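Local coordinates for SCO1/SenC family lipoprotein (PDB 4HDE), which probably serves as a membrane-anchored, thioredoxin-fold copper carrier in the assembly of cytochrome c oxidase, at residues D38-N43 against F71-V76; P49-N54 against H133-Y138. All blocks are in the same frame, centred on the assembly; numbering follows the deposited sequence.

Contact 1. Residues D38-N43 against F71-V76; sequences DFMFTN and FVSFSV
Phe39 and Phe74 show how two parallel strands can pair aromatic side chains on one face of a sheet while an aspartate-serine pair forms on the other. Their ring planes are inclined by only 26°, but the rings are slid well apart, with centroids 5.0 Å from each other, so there is little overlap: Phe74 CD2 lies over one face of the Phe39 ring, displaced toward its rim. In both residues CG stands beside the backbone N and anti to the carbonyl carbon (chi1 -69° in Phe39, -60° in Phe74), which sends the two rings off in similar directions, nearly parallel but offset. Val76 meets the Phe39 ring differently, at its edge, where CG1 comes within 3.7 Å of Phe39 CD1. Its other methyl, CG2, lies 3.8 Å from Phe41 CD2, so one valine is shared by two phenylalanines. Farther out, Phe119 packs edge-to-face with Phe39, and Phe114 meets Phe74.

On the reverse face, Ser73 OG donates to the syn lone pair of Asp38 OD1 at 2.8 Å. The same hydroxyl is also bonded to Trp100 NE1, and these two partners together would fix its rotation. The buried Asp38 side chain packs against Met51 and Met55 of helix 48-64.

Between the two faces the backbones are joined by four hydrogen bonds, from Asp38 N to Val72 O, Phe74 N to Asp38 O (2.9 Å), Met40 N to Phe74 O, and Val76 N to Met40 O (2.8 Å). Asp38 and Met40 thus each use both N and O toward the second strand, the pattern of a parallel pair. Such a pair, linked through helix 48-64, is the beta-alpha-beta unit at the centre of the thioredoxin fold.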
loop_
_atom_site.group_PDB
_atom_site.type_symbol
_atom_site.label_atom_id
_atom_site.label_comp_id
_atom_site.label_asym_id
_atom_site.label_seq_id
_atom_site.Cartn_x
_atom_site.Cartn_y
_atom_site.Cartn_z
ATOM N N ASP A 38 -0.172 -0.681 -1.420
ATOM C CA ASP A 38 -0.150 -0.243 -2.805
ATOM C C ASP A 38 0.958 0.790 -3.036
ATOM O O ASP A 38 1.615 1.231 -2.087
ATOM C CB ASP A 38 -1.539 0.227 -3.282
ATOM C CG ASP A 38 -1.968 1.560 -2.690
ATOM O OD1 ASP A 38 -1.345 2.045 -1.730
ATOM O OD2 ASP A 38 -2.980 2.134 -3.186
ATOM N N PHE A 39 1.149 1.144 -4.305
ATOM C CA PHE A 39 2.134 2.135 -4.749
ATOM C C PHE A 39 1.395 3.244 -5.481
ATOM O O PHE A 39 0.532 2.970 -6.310
ATOM C CB PHE A 39 3.165 1.478 -5.668
ATOM C CG PHE A 39 4.077 0.524 -4.954
ATOM C CD1 PHE A 39 5.318 0.944 -4.508
ATOM C CD2 PHE A 39 3.694 -0.789 -4.712
ATOM C CE1 PHE A 39 6.171 0.075 -3.835
ATOM C CE2 PHE A 39 4.545 -1.663 -4.037
ATOM C CZ PHE A 39 5.783 -1.224 -3.597
HETATM N N MSE A 40 1.736 4.490 -5.186
HETATM C CA MSE A 40 1.032 5.630 -5.765
HETATM C C MSE A 40 1.876 6.890 -5.671
HETATM O O MSE A 40 2.986 6.866 -5.157
HETATM C CB MSE A 40 -0.291 5.846 -5.038
HETATM C CG MSE A 40 -0.157 5.862 -3.523
HETATM SE SE MSE A 40 -1.322 7.166 -2.682
HETATM C CE MSE A 40 -0.264 8.764 -3.008
ATOM N N PHE A 41 1.365 7.989 -6.212
ATOM C CA PHE A 41 2.026 9.281 -6.052
ATOM C C PHE A 41 0.999 10.392 -6.118
ATOM O O PHE A 41 -0.025 10.251 -6.782
ATOM C CB PHE A 41 3.203 9.485 -7.030
ATOM C CG PHE A 41 2.817 9.581 -8.485
ATOM C CD1 PHE A 41 2.956 10.777 -9.182
ATOM C CD2 PHE A 41 2.376 8.459 -9.168
ATOM C CE1 PHE A 41 2.618 10.852 -10.529
ATOM C CE2 PHE A 41 2.045 8.528 -10.513
ATOM C CZ PHE A 41 2.152 9.717 -11.184
ATOM N N THR A 42 1.252 11.488 -5.413
ATOM C CA THR A 42 0.213 12.503 -5.237
ATOM C C THR A 42 -0.045 13.354 -6.471
ATOM O O THR A 42 -1.119 13.936 -6.596
ATOM C CB THR A 42 0.460 13.426 -4.015
ATOM O OG1 THR A 42 1.522 14.343 -4.291
ATOM C CG2 THR A 42 0.790 12.606 -2.774
ATOM N N ASN A 43 0.913 13.427 -7.387
ATOM C CA ASN A 43 0.707 14.210 -8.603
ATOM C C ASN A 43 0.170 13.393 -9.774
ATOM O O ASN A 43 0.210 13.837 -10.918
ATOM C CB ASN A 43 1.983 14.951 -8.998
ATOM C CG ASN A 43 2.237 16.165 -8.126
ATOM O OD1 ASN A 43 1.586 17.201 -8.283
ATOM N ND2 ASN A 43 3.177 16.044 -7.196
ATOM N N PHE A 71 -3.179 -0.528 6.437
ATOM C CA PHE A 71 -3.037 -0.114 5.049
ATOM C C PHE A 71 -1.786 0.712 4.904
ATOM O O PHE A 71 -1.482 1.547 5.759
ATOM C CB PHE A 71 -4.276 0.665 4.606
ATOM C CG PHE A 71 -5.521 -0.177 4.603
ATOM C CD1 PHE A 71 -5.837 -0.939 3.501
ATOM C CD2 PHE A 71 -6.324 -0.260 5.728
ATOM C CE1 PHE A 71 -6.966 -1.753 3.510
ATOM C CE2 PHE A 71 -7.443 -1.065 5.740
ATOM C CZ PHE A 71 -7.756 -1.810 4.638
ATOM N N VAL A 72 -1.055 0.452 3.825
ATOM C CA VAL A 72 0.197 1.150 3.559
ATOM C C VAL A 72 0.251 1.528 2.094
ATOM O O VAL A 72 0.067 0.685 1.223
ATOM C CB VAL A 72 1.417 0.270 3.907
ATOM C CG1 VAL A 72 2.733 0.970 3.544
ATOM C CG2 VAL A 72 1.397 -0.107 5.386
ATOM N N SER A 73 0.502 2.809 1.835
ATOM C CA SER A 73 0.705 3.296 0.471
ATOM C C SER A 73 2.118 3.846 0.350
ATOM O O SER A 73 2.479 4.777 1.069
ATOM C CB SER A 73 -0.284 4.415 0.140
ATOM O OG SER A 73 -1.634 3.962 0.245
ATOM N N PHE A 74 2.910 3.292 -0.558
ATOM C CA PHE A 74 4.272 3.774 -0.777
ATOM C C PHE A 74 4.265 4.810 -1.885
ATOM O O PHE A 74 3.762 4.519 -2.976
ATOM C CB PHE A 74 5.207 2.640 -1.219
ATOM C CG PHE A 74 5.339 1.514 -0.230
ATOM C CD1 PHE A 74 6.243 1.600 0.818
ATOM C CD2 PHE A 74 4.597 0.352 -0.377
ATOM C CE1 PHE A 74 6.383 0.565 1.725
ATOM C CE2 PHE A 74 4.733 -0.698 0.537
ATOM C CZ PHE A 74 5.637 -0.585 1.582
ATOM N N SER A 75 4.857 5.981 -1.655
ATOM C CA SER A 75 5.007 6.944 -2.739
ATOM C C SER A 75 6.100 6.515 -3.713
ATOM O O SER A 75 7.221 6.165 -3.313
ATOM C CB SER A 75 5.334 8.345 -2.222
ATOM O OG SER A 75 5.619 9.213 -3.320
ATOM N N VAL A 76 5.772 6.551 -5.002
ATOM C CA VAL A 76 6.763 6.316 -6.043
ATOM C C VAL A 76 7.283 7.617 -6.640
ATOM O O VAL A 76 7.972 7.600 -7.655
ATOM C CB VAL A 76 6.227 5.393 -7.151
ATOM C CG1 VAL A 76 5.870 4.029 -6.566
ATOM C CG2 VAL A 76 5.020 6.020 -7.845
#

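Contact 2. Residues P49-N54 against H133-Y138; sequences PPMTAN and HGTSFY
Met51, present as selenomethionine, reaches from helix 48-64 to the backbone of Thr135, crossing that residue's side chain at about a right angle. Its SE atom lies 4.0 Å from Thr135 CA and almost as near the methyl CG2. The chain is extended as far as selenium and then bends (chi3 64°), a turn that carries CE to 3.8 Å from Thr135 O and to 4.2 Å from Phe137 CE1. Selenium also approaches the imidazole of His133 at its edge, near the ring plane, 4.1 Å from CE1.

Phe137 makes the second part of the contact, again edge first. Its CZ points in plane at the main-chain oxygen of Met51, with 3.4 Å between Met51 O and Phe137 CZ, a placing that probably sets the weakly positive hydrogen rim of the ring against the carbonyl oxygen; CB of Asn54, one helical turn on, sits 4.0 Å from the same CZ.

The arrangement is a helix laid over one face of a thioredoxin-fold sheet, here above strand 136-140, with Met51 near the helix start. Copper in SCO proteins is held by two cysteines of a CXXXC motif and a more distant histidine; Cys48 just before this segment and the position of His133 are consistent with such a site.

What positions these groups lies in the next layer. His133 ND1 donates to Gly134 O at 2.9 Å, a bent bond with the donor above the carbonyl plane. Asn54 directs ND2 to Gly152 O, while the backbone of that glycine is also bonded to Thr135, so the helix and the loop before strand 136-140 share it. The Phe137 side chain packs on Val36 and Asp38 of strand 35-40, and backbone bonds to Tyr150 hold its strand against 146-151.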
loop_
_atom_site.group_PDB
_atom_site.type_symbol
_atom_site.label_atom_id
_atom_site.label_comp_id
_atom_site.label_asym_id
_atom_site.label_seq_id
_atom_site.Cartn_x
_atom_site.Cartn_y
_atom_site.Cartn_z
ATOM N N PRO A 49 -5.803 8.497 -7.648
ATOM C CA PRO A 49 -6.983 8.836 -6.831
ATOM C C PRO A 49 -8.064 7.729 -6.795
ATOM O O PRO A 49 -8.522 7.394 -5.696
ATOM C CB PRO A 49 -7.478 10.154 -7.459
ATOM C CG PRO A 49 -6.228 10.754 -8.065
ATOM C CD PRO A 49 -5.467 9.567 -8.608
ATOM N N PRO A 50 -8.437 7.140 -7.947
ATOM C CA PRO A 50 -9.400 6.031 -7.818
ATOM C C PRO A 50 -8.845 4.828 -7.049
ATOM O O PRO A 50 -9.601 4.206 -6.314
ATOM C CB PRO A 50 -9.737 5.655 -9.261
ATOM C CG PRO A 50 -8.775 6.395 -10.124
ATOM C CD PRO A 50 -8.242 7.564 -9.345
HETATM N N MSE A 51 -7.561 4.513 -7.189
HETATM C CA MSE A 51 -6.955 3.454 -6.379
HETATM C C MSE A 51 -7.135 3.742 -4.899
HETATM O O MSE A 51 -7.434 2.842 -4.102
HETATM C CB MSE A 51 -5.451 3.334 -6.660
HETATM C CG MSE A 51 -5.081 2.667 -7.962
HETATM SE SE MSE A 51 -3.155 2.642 -8.269
HETATM C CE MSE A 51 -2.667 1.519 -6.771
ATOM N N THR A 52 -6.886 4.989 -4.518
ATOM C CA THR A 52 -6.959 5.360 -3.123
ATOM C C THR A 52 -8.404 5.314 -2.635
ATOM O O THR A 52 -8.665 4.868 -1.515
ATOM C CB THR A 52 -6.313 6.727 -2.886
ATOM O OG1 THR A 52 -4.950 6.685 -3.350
ATOM C CG2 THR A 52 -6.315 7.061 -1.411
ATOM N N ALA A 53 -9.352 5.733 -3.471
ATOM C CA ALA A 53 -10.760 5.585 -3.110
ATOM C C ALA A 53 -11.125 4.108 -2.937
ATOM O O ALA A 53 -11.926 3.748 -2.059
ATOM C CB ALA A 53 -11.642 6.232 -4.150
ATOM N N ASN A 54 -10.561 3.247 -3.778
ATOM C CA ASN A 54 -10.828 1.815 -3.658
ATOM C C ASN A 54 -10.233 1.250 -2.369
ATOM O O ASN A 54 -10.856 0.444 -1.671
ATOM C CB ASN A 54 -10.301 1.056 -4.874
ATOM C CG ASN A 54 -11.023 1.423 -6.150
ATOM O OD1 ASN A 54 -12.132 1.958 -6.127
ATOM N ND2 ASN A 54 -10.395 1.138 -7.283
ATOM N N HIS A 133 4.185 2.737 -12.385
ATOM C CA HIS A 133 4.226 1.902 -11.191
ATOM C C HIS A 133 3.086 0.894 -11.266
ATOM O O HIS A 133 2.180 1.042 -12.089
ATOM C CB HIS A 133 4.074 2.754 -9.929
ATOM C CG HIS A 133 2.771 3.488 -9.868
ATOM N ND1 HIS A 133 1.653 2.977 -9.243
ATOM C CD2 HIS A 133 2.398 4.681 -10.387
ATOM C CE1 HIS A 133 0.651 3.827 -9.373
ATOM N NE2 HIS A 133 1.075 4.870 -10.064
ATOM N N GLY A 134 3.132 -0.121 -10.411
ATOM C CA GLY A 134 2.096 -1.140 -10.412
ATOM C C GLY A 134 0.800 -0.639 -9.802
ATOM O O GLY A 134 0.814 0.222 -8.918
ATOM N N THR A 135 -0.319 -1.196 -10.249
ATOM C CA THR A 135 -1.626 -0.763 -9.766
ATOM C C THR A 135 -2.303 -1.803 -8.875
ATOM O O THR A 135 -3.509 -1.721 -8.614
ATOM C CB THR A 135 -2.559 -0.426 -10.939
ATOM O OG1 THR A 135 -2.634 -1.555 -11.809
ATOM C CG2 THR A 135 -2.031 0.774 -11.720
ATOM N N SER A 136 -1.547 -2.786 -8.412
ATOM C CA SER A 136 -2.140 -3.843 -7.586
ATOM C C SER A 136 -2.256 -3.453 -6.117
ATOM O O SER A 136 -1.566 -2.549 -5.637
ATOM C CB SER A 136 -1.306 -5.124 -7.672
ATOM O OG SER A 136 -1.275 -5.635 -8.990
ATOM N N PHE A 137 -3.134 -4.155 -5.406
ATOM C CA PHE A 137 -3.115 -4.187 -3.949
ATOM C C PHE A 137 -2.491 -5.527 -3.542
ATOM O O PHE A 137 -2.794 -6.555 -4.141
ATOM C CB PHE A 137 -4.532 -4.135 -3.368
ATOM C CG PHE A 137 -5.263 -2.819 -3.561
ATOM C CD1 PHE A 137 -4.614 -1.661 -3.997
ATOM C CD2 PHE A 137 -6.619 -2.747 -3.254
ATOM C CE1 PHE A 137 -5.324 -0.469 -4.158
ATOM C CE2 PHE A 137 -7.329 -1.568 -3.408
ATOM C CZ PHE A 137 -6.685 -0.429 -3.851
ATOM N N TYR A 138 -1.649 -5.514 -2.519
ATOM C CA TYR A 138 -0.986 -6.718 -2.031
ATOM C C TYR A 138 -1.364 -6.997 -0.591
ATOM O O TYR A 138 -1.309 -6.101 0.248
ATOM C CB TYR A 138 0.533 -6.548 -2.114
ATOM C CG TYR A 138 1.028 -6.238 -3.499
ATOM C CD1 TYR A 138 1.360 -7.254 -4.385
ATOM C CD2 TYR A 138 1.161 -4.929 -3.925
ATOM C CE1 TYR A 138 1.820 -6.962 -5.663
ATOM C CE2 TYR A 138 1.611 -4.630 -5.195
ATOM C CZ TYR A 138 1.935 -5.645 -6.054
ATOM O OH TYR A 138 2.389 -5.339 -7.320
#

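Of the elements that take part, strand 35-40 comes first along the chain and gives contact 1 its opening half; the chain then passes through helix 48-64 and returns on strand 70-75, where 38-43 meets 71-76 and a short beta-alpha-beta loop closes. Contact 2 starts from within that loop, on 49-54, and closes only after a far longer excursion, at 133-138, so the two closures cross. Because strand 136-140 lies beside strand 35-40 on the side away from 70-75, the contacts together bind three adjacent strands and the helix packed on them. They touch directly: Met51 CE approaches Phe39 O, and Asp38 OD2 the Phe137 ring.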